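Local coordinates for cobalamin biosynthesis protein CobN (Mycobacterium tuberculosis, PDB 7C6O) that probably serves as the large, catalytic subunit of cobaltochelatase, the enzyme that inserts cobalt into the corrin ring during cobalamin biosynthesis, at residues P447-A452 against D490-I495; K453-W458 against T541-G546. All coordinates share one frame; numbering follows the deposited sequence. Where two conformers were deposited one is given.

Interaction 1 of 2, residues P447-A452 against D490-I495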
loop_
_atom_site.group_PDB
_atom_site.type_symbol
_atom_site.label_atom_id
_atom_site.label_comp_id
_atom_site.label_asym_id
_atom_site.label_seq_id
_atom_site.Cartn_x
_atom_site.Cartn_y
_atom_site.Cartn_z
ATOM N N PRO A 447 32.483 4.014 16.628
ATOM C CA PRO A 447 31.385 3.188 16.127
ATOM C C PRO A 447 30.900 2.225 17.197
ATOM O O PRO A 447 31.653 1.778 18.064
ATOM C CB PRO A 447 32.026 2.437 14.952
ATOM C CG PRO A 447 33.423 2.248 15.385
ATOM C CD PRO A 447 33.789 3.463 16.210
ATOM N N ILE A 448 29.604 1.922 17.136
ATOM C CA ILE A 448 29.005 1.021 18.111
ATOM C C ILE A 448 29.521 -0.391 17.876
ATOM O O ILE A 448 29.726 -0.818 16.732
ATOM C CB ILE A 448 27.470 1.088 18.029
ATOM C CG1 ILE A 448 26.977 2.445 18.530
ATOM C CG2 ILE A 448 26.822 -0.037 18.827
ATOM C CD1 ILE A 448 26.815 3.481 17.446
ATOM N N ARG A 449 29.762 -1.119 18.966
ATOM C CA ARG A 449 30.287 -2.476 18.904
ATOM C C ARG A 449 29.404 -3.383 19.747
ATOM O O ARG A 449 29.237 -3.147 20.949
ATOM C CB ARG A 449 31.740 -2.520 19.387
ATOM C CG ARG A 449 32.591 -1.380 18.839
ATOM C CD ARG A 449 33.993 -1.389 19.412
ATOM N NE ARG A 449 34.819 -2.426 18.805
ATOM C CZ ARG A 449 35.570 -2.242 17.725
ATOM N NH1 ARG A 449 35.604 -1.058 17.131
ATOM N NH2 ARG A 449 36.290 -3.242 17.242
ATOM N N VAL A 450 28.831 -4.406 19.117
ATOM C CA VAL A 450 28.012 -5.407 19.795
ATOM C C VAL A 450 28.828 -6.684 19.910
ATOM O O VAL A 450 29.333 -7.196 18.903
ATOM C CB VAL A 450 26.694 -5.668 19.043
ATOM C CG1 VAL A 450 25.914 -6.791 19.714
ATOM C CG2 VAL A 450 25.858 -4.400 18.977
ATOM N N SER A 451 28.961 -7.198 21.131
ATOM C CA SER A 451 29.742 -8.407 21.339
ATOM C C SER A 451 29.057 -9.599 20.684
ATOM O O SER A 451 27.827 -9.711 20.692
ATOM C CB SER A 451 29.947 -8.669 22.833
ATOM O OG SER A 451 28.992 -9.585 23.335
ATOM N N ALA A 452 29.867 -10.487 20.102
ATOM C CA ALA A 452 29.322 -11.678 19.458
ATOM C C ALA A 452 28.558 -12.548 20.445
ATOM O O ALA A 452 27.575 -13.195 20.068
ATOM C CB ALA A 452 30.446 -12.481 18.805
ATOM N N ASP A 490 36.702 -13.265 19.711
ATOM C CA ASP A 490 35.479 -13.976 19.361
ATOM C C ASP A 490 34.546 -13.148 18.490
ATOM O O ASP A 490 33.589 -13.700 17.934
ATOM C CB ASP A 490 34.749 -14.424 20.629
ATOM C CG ASP A 490 35.495 -15.516 21.374
ATOM O OD1 ASP A 490 36.105 -16.380 20.707
ATOM O OD2 ASP A 490 35.476 -15.509 22.624
ATOM N N GLY A 491 34.795 -11.847 18.357
ATOM C CA GLY A 491 34.045 -11.037 17.420
ATOM C C GLY A 491 33.237 -9.913 18.032
ATOM O O GLY A 491 32.672 -10.049 19.122
ATOM N N GLU A 492 33.189 -8.786 17.327
ATOM C CA GLU A 492 32.301 -7.677 17.647
ATOM C C GLU A 492 31.694 -7.176 16.348
ATOM O O GLU A 492 32.419 -6.946 15.376
ATOM C CB GLU A 492 33.044 -6.534 18.350
ATOM C CG GLU A 492 33.368 -6.780 19.812
ATOM C CD GLU A 492 34.145 -5.630 20.427
ATOM O OE1 GLU A 492 35.037 -5.082 19.742
ATOM O OE2 GLU A 492 33.859 -5.267 21.588
ATOM N N ILE A 493 30.375 -7.016 16.325
ATOM C CA ILE A 493 29.689 -6.463 15.165
ATOM C C ILE A 493 29.727 -4.945 15.274
ATOM O O ILE A 493 29.225 -4.371 16.247
ATOM C CB ILE A 493 28.246 -6.981 15.066
ATOM C CG1 ILE A 493 28.241 -8.508 14.970
ATOM C CG2 ILE A 493 27.551 -6.379 13.855
ATOM C CD1 ILE A 493 26.854 -9.121 14.971
ATOM N N VAL A 494 30.332 -4.297 14.281
ATOM C CA VAL A 494 30.547 -2.854 14.300
ATOM C C VAL A 494 29.394 -2.170 13.582
ATOM O O VAL A 494 29.070 -2.510 12.437
ATOM C CB VAL A 494 31.894 -2.492 13.651
ATOM C CG1 VAL A 494 32.150 -0.998 13.754
ATOM C CG2 VAL A 494 33.023 -3.276 14.303
ATOM N N ILE A 495 28.780 -1.197 14.250
ATOM C CA ILE A 495 27.599 -0.507 13.744
ATOM C C ILE A 495 27.913 0.979 13.668
ATOM O O ILE A 495 28.141 1.624 14.700
ATOM C CB ILE A 495 26.368 -0.763 14.627
ATOM C CG1 ILE A 495 26.056 -2.262 14.679
ATOM C CG2 ILE A 495 25.173 0.026 14.111
ATOM C CD1 ILE A 495 25.183 -2.656 15.841
#
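I495, R449 and E492 give the most surface to this antiparallel strand pair, R449 and E492 on one face of the sheet, I495 on the other. On the first face R449 reaches across to E492, diagonally offset from its own partner V494. The R449 chain bends at chi3 (76°), which turns the guanidinium so that NE lies 2.8 Å from E492 OE1 in a nearly straight salt-bridged hydrogen bond (169°). The carboxylate oxygen sits in the guanidinium plane, yet it is approached from above its own carboxylate plane, the two flat groups being 56° apart. V494 CG2 lies over one face of the guanidinium, toward its rim, and V494 CG1 packs alongside the ring of P447, 3.6 Å from P447 CB. D484 probably pairs with R449 NH2, although that nitrogen is less surely placed.

The other face is apolar. I495 sets its CB 4.0 Å from I448 CB and extends CD1 to V450 CG2 at 3.7 Å. Paired backbone bonds join I448 with I495 and V450 with I493. Beyond them A452 N donates to G491 O at 3.0 Å, as strand 448-451 turns into helix 452-459. Helix 530-539 covers the apolar face, with W538 against I448 and I495; in this mixed sheet strand 483-484 bonds to the opposite edge of strand 492-500.

Interaction 2 of 2, residues K453-W458 against T541-G546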
loop_
_atom_site.group_PDB
_atom_site.type_symbol
_atom_site.label_atom_id
_atom_site.label_comp_id
_atom_site.label_asym_id
_atom_site.label_seq_id
_atom_site.Cartn_x
_atom_site.Cartn_y
_atom_site.Cartn_z
ATOM N N LYS A 453 28.989 -12.570 21.708
ATOM C CA LYS A 453 28.309 -13.377 22.715
ATOM C C LYS A 453 26.894 -12.872 22.964
ATOM O O LYS A 453 25.937 -13.656 22.986
ATOM C CB LYS A 453 29.123 -13.379 24.011
ATOM C CG LYS A 453 28.454 -14.081 25.180
ATOM C CD LYS A 453 28.127 -15.527 24.849
ATOM C CE LYS A 453 27.867 -16.331 26.112
ATOM N NZ LYS A 453 26.904 -15.642 27.015
ATOM N N GLU A 454 26.739 -11.560 23.157
ATOM C CA GLU A 454 25.409 -11.011 23.396
ATOM C C GLU A 454 24.528 -11.146 22.162
ATOM O O GLU A 454 23.325 -11.404 22.279
ATOM C CB GLU A 454 25.509 -9.547 23.824
ATOM C CG GLU A 454 26.280 -9.328 25.112
ATOM C CD GLU A 454 26.165 -7.905 25.614
ATOM O OE1 GLU A 454 25.075 -7.315 25.476
ATOM O OE2 GLU A 454 27.165 -7.375 26.140
ATOM N N TYR A 455 25.107 -10.969 20.972
ATOM C CA TYR A 455 24.328 -11.147 19.753
ATOM C C TYR A 455 23.830 -12.581 19.635
ATOM O O TYR A 455 22.653 -12.821 19.340
ATOM C CB TYR A 455 25.151 -10.767 18.521
ATOM C CG TYR A 455 24.413 -11.091 17.244
ATOM C CD1 TYR A 455 23.397 -10.264 16.782
ATOM C CD2 TYR A 455 24.697 -12.247 16.525
ATOM C CE1 TYR A 455 22.696 -10.566 15.630
ATOM C CE2 TYR A 455 24.000 -12.558 15.371
ATOM C CZ TYR A 455 23.003 -11.713 14.927
ATOM O OH TYR A 455 22.303 -12.012 13.780
ATOM N N ARG A 456 24.720 -13.552 19.863
ATOM C CA ARG A 456 24.327 -14.955 19.772
ATOM C C ARG A 456 23.265 -15.303 20.807
ATOM O O ARG A 456 22.348 -16.083 20.525
ATOM C CB ARG A 456 25.553 -15.854 19.940
ATOM C CG ARG A 456 25.268 -17.330 19.713
ATOM C CD ARG A 456 26.511 -18.165 19.945
ATOM N NE ARG A 456 26.851 -18.266 21.360
ATOM C CZ ARG A 456 28.095 -18.331 21.821
ATOM N NH1 ARG A 456 29.117 -18.286 20.974
ATOM N NH2 ARG A 456 28.320 -18.429 23.125
ATOM N N ASP A 457 23.372 -14.736 22.014
ATOM C CA ASP A 457 22.365 -14.996 23.038
ATOM C C ASP A 457 20.980 -14.554 22.577
ATOM O O ASP A 457 19.986 -15.242 22.835
ATOM C CB ASP A 457 22.743 -14.301 24.347
ATOM C CG ASP A 457 23.885 -14.996 25.075
ATOM O OD1 ASP A 457 24.165 -16.178 24.774
ATOM O OD2 ASP A 457 24.498 -14.358 25.958
ATOM N N TRP A 458 20.892 -13.412 21.886
ATOM C CA TRP A 458 19.607 -13.004 21.324
ATOM C C TRP A 458 19.246 -13.852 20.113
ATOM O O TRP A 458 18.101 -14.295 19.972
ATOM C CB TRP A 458 19.619 -11.524 20.931
ATOM C CG TRP A 458 18.471 -11.208 20.009
ATOM C CD1 TRP A 458 17.175 -10.980 20.367
ATOM C CD2 TRP A 458 18.510 -11.138 18.578
ATOM N NE1 TRP A 458 16.406 -10.753 19.249
ATOM C CE2 TRP A 458 17.201 -10.846 18.137
ATOM C CE3 TRP A 458 19.525 -11.284 17.625
ATOM C CZ2 TRP A 458 16.881 -10.696 16.789
ATOM C CZ3 TRP A 458 19.205 -11.135 16.285
ATOM C CH2 TRP A 458 17.892 -10.844 15.880
ATOM N N THR A 541 16.349 -2.304 23.584
ATOM C CA THR A 541 16.977 -2.721 24.825
ATOM C C THR A 541 17.419 -4.174 24.707
ATOM O O THR A 541 16.935 -4.932 23.864
ATOM C CB THR A 541 16.022 -2.556 26.009
ATOM O OG1 THR A 541 14.784 -3.218 25.725
ATOM C CG2 THR A 541 15.756 -1.081 26.282
ATOM N N GLY A 542 18.363 -4.552 25.558
ATOM C CA GLY A 542 18.808 -5.930 25.600
ATOM C C GLY A 542 20.314 -6.059 25.623
ATOM O O GLY A 542 20.878 -6.711 26.506
ATOM N N PHE A 543 20.979 -5.447 24.647
ATOM C CA PHE A 543 22.433 -5.403 24.666
ATOM C C PHE A 543 22.903 -4.491 25.791
ATOM O O PHE A 543 22.264 -3.481 26.102
ATOM C CB PHE A 543 22.967 -4.922 23.316
ATOM C CG PHE A 543 22.664 -5.858 22.173
ATOM C CD1 PHE A 543 22.530 -7.222 22.391
ATOM C CD2 PHE A 543 22.512 -5.372 20.883
ATOM C CE1 PHE A 543 22.253 -8.085 21.342
ATOM C CE2 PHE A 543 22.236 -6.228 19.828
ATOM C CZ PHE A 543 22.107 -7.587 20.060
ATOM N N SER A 544 24.020 -4.866 26.421
ATOM C CA SER A 544 24.521 -4.102 27.559
ATOM C C SER A 544 24.809 -2.655 27.183
ATOM O O SER A 544 24.625 -1.752 28.006
ATOM C CB SER A 544 25.776 -4.767 28.123
ATOM O OG SER A 544 26.772 -4.875 27.126
ATOM N N ASN A 545 25.259 -2.416 25.952
ATOM C CA ASN A 545 25.452 -1.072 25.427
ATOM C C ASN A 545 24.317 -0.649 24.502
ATOM O O ASN A 545 24.515 0.222 23.649
ATOM C CB ASN A 545 26.789 -0.984 24.692
ATOM C CG ASN A 545 26.875 -1.951 23.529
ATOM O OD1 ASN A 545 26.213 -2.989 23.523
ATOM N ND2 ASN A 545 27.691 -1.615 22.536
ATOM N N GLY A 546 23.138 -1.249 24.652
ATOM C CA GLY A 546 22.040 -0.945 23.755
ATOM C C GLY A 546 21.576 0.493 23.880
ATOM O O GLY A 546 21.634 1.106 24.947
#
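E454 CG stands anti to its carbonyl carbon (chi1 -61°) and the chain runs extended beyond it (chi2 -171°), carrying the carboxylate from the first turn of helix 452-459 to the type I beta turn F543-G546. In S544, OG is held between the backbone N and the carbonyl carbon (chi1 58°), and this brings the hydroxyl round to the same side as its own amide. The result is a two-pronged grip in which one carboxylate receives both groups of a single serine. S544 N donates to E454 OE1 at 2.8 Å in a nearly straight bond, and S544 OG donates to E454 OE2 at 2.7 Å. Each oxygen uses its syn lone pair, so the two bonds together fix the rotation of the carboxylate. Two donors so close by would be expected to stabilise its negative charge.

Beside this polar bridge, F543 points an edge of its ring at the helix, where E454 O lies near the ring plane, 3.6 Å from F543 CE1. F543 CD1 meets E454 CB at 4.0 Å, and F543 CZ lies near the plane of the Y455 ring at its edge, 4.4 Å from Y455 CD1. W458 CB lies more loosely beside F543 CE1. Helix 530-539 packs on the same cluster, with L533 against Y455 and W458 and R537 against W458 and F543; Y455 OH is bonded to H530. The contact thus ties helix 452-459 to the loop that follows helix 530-539. The turn itself is closed by G546 N, which donates to F543 O at 2.8 Å.

Interactions 1 and 2 are continuous through the chain, since strand 448-451 runs straight into helix 452-459, and S451 OG caps the new helix by bonding to E454 N. Both contacts are partly buried. Interaction 1 is sheet pairing, with one apolar face and a charged cluster on the other; interaction 2 is a smaller helix-to-loop contact that combines a carboxylate-serine bridge at the outside with aromatic packing inside. They also meet directly: N545 ND2 probably donates to R449 O, F543 CE2 packs on V450 CG1, and I493 CD1 reaches the ring of Y455. Helix 530-539 lies against both, joining the apolar face of this strand pair to the aromatic cluster.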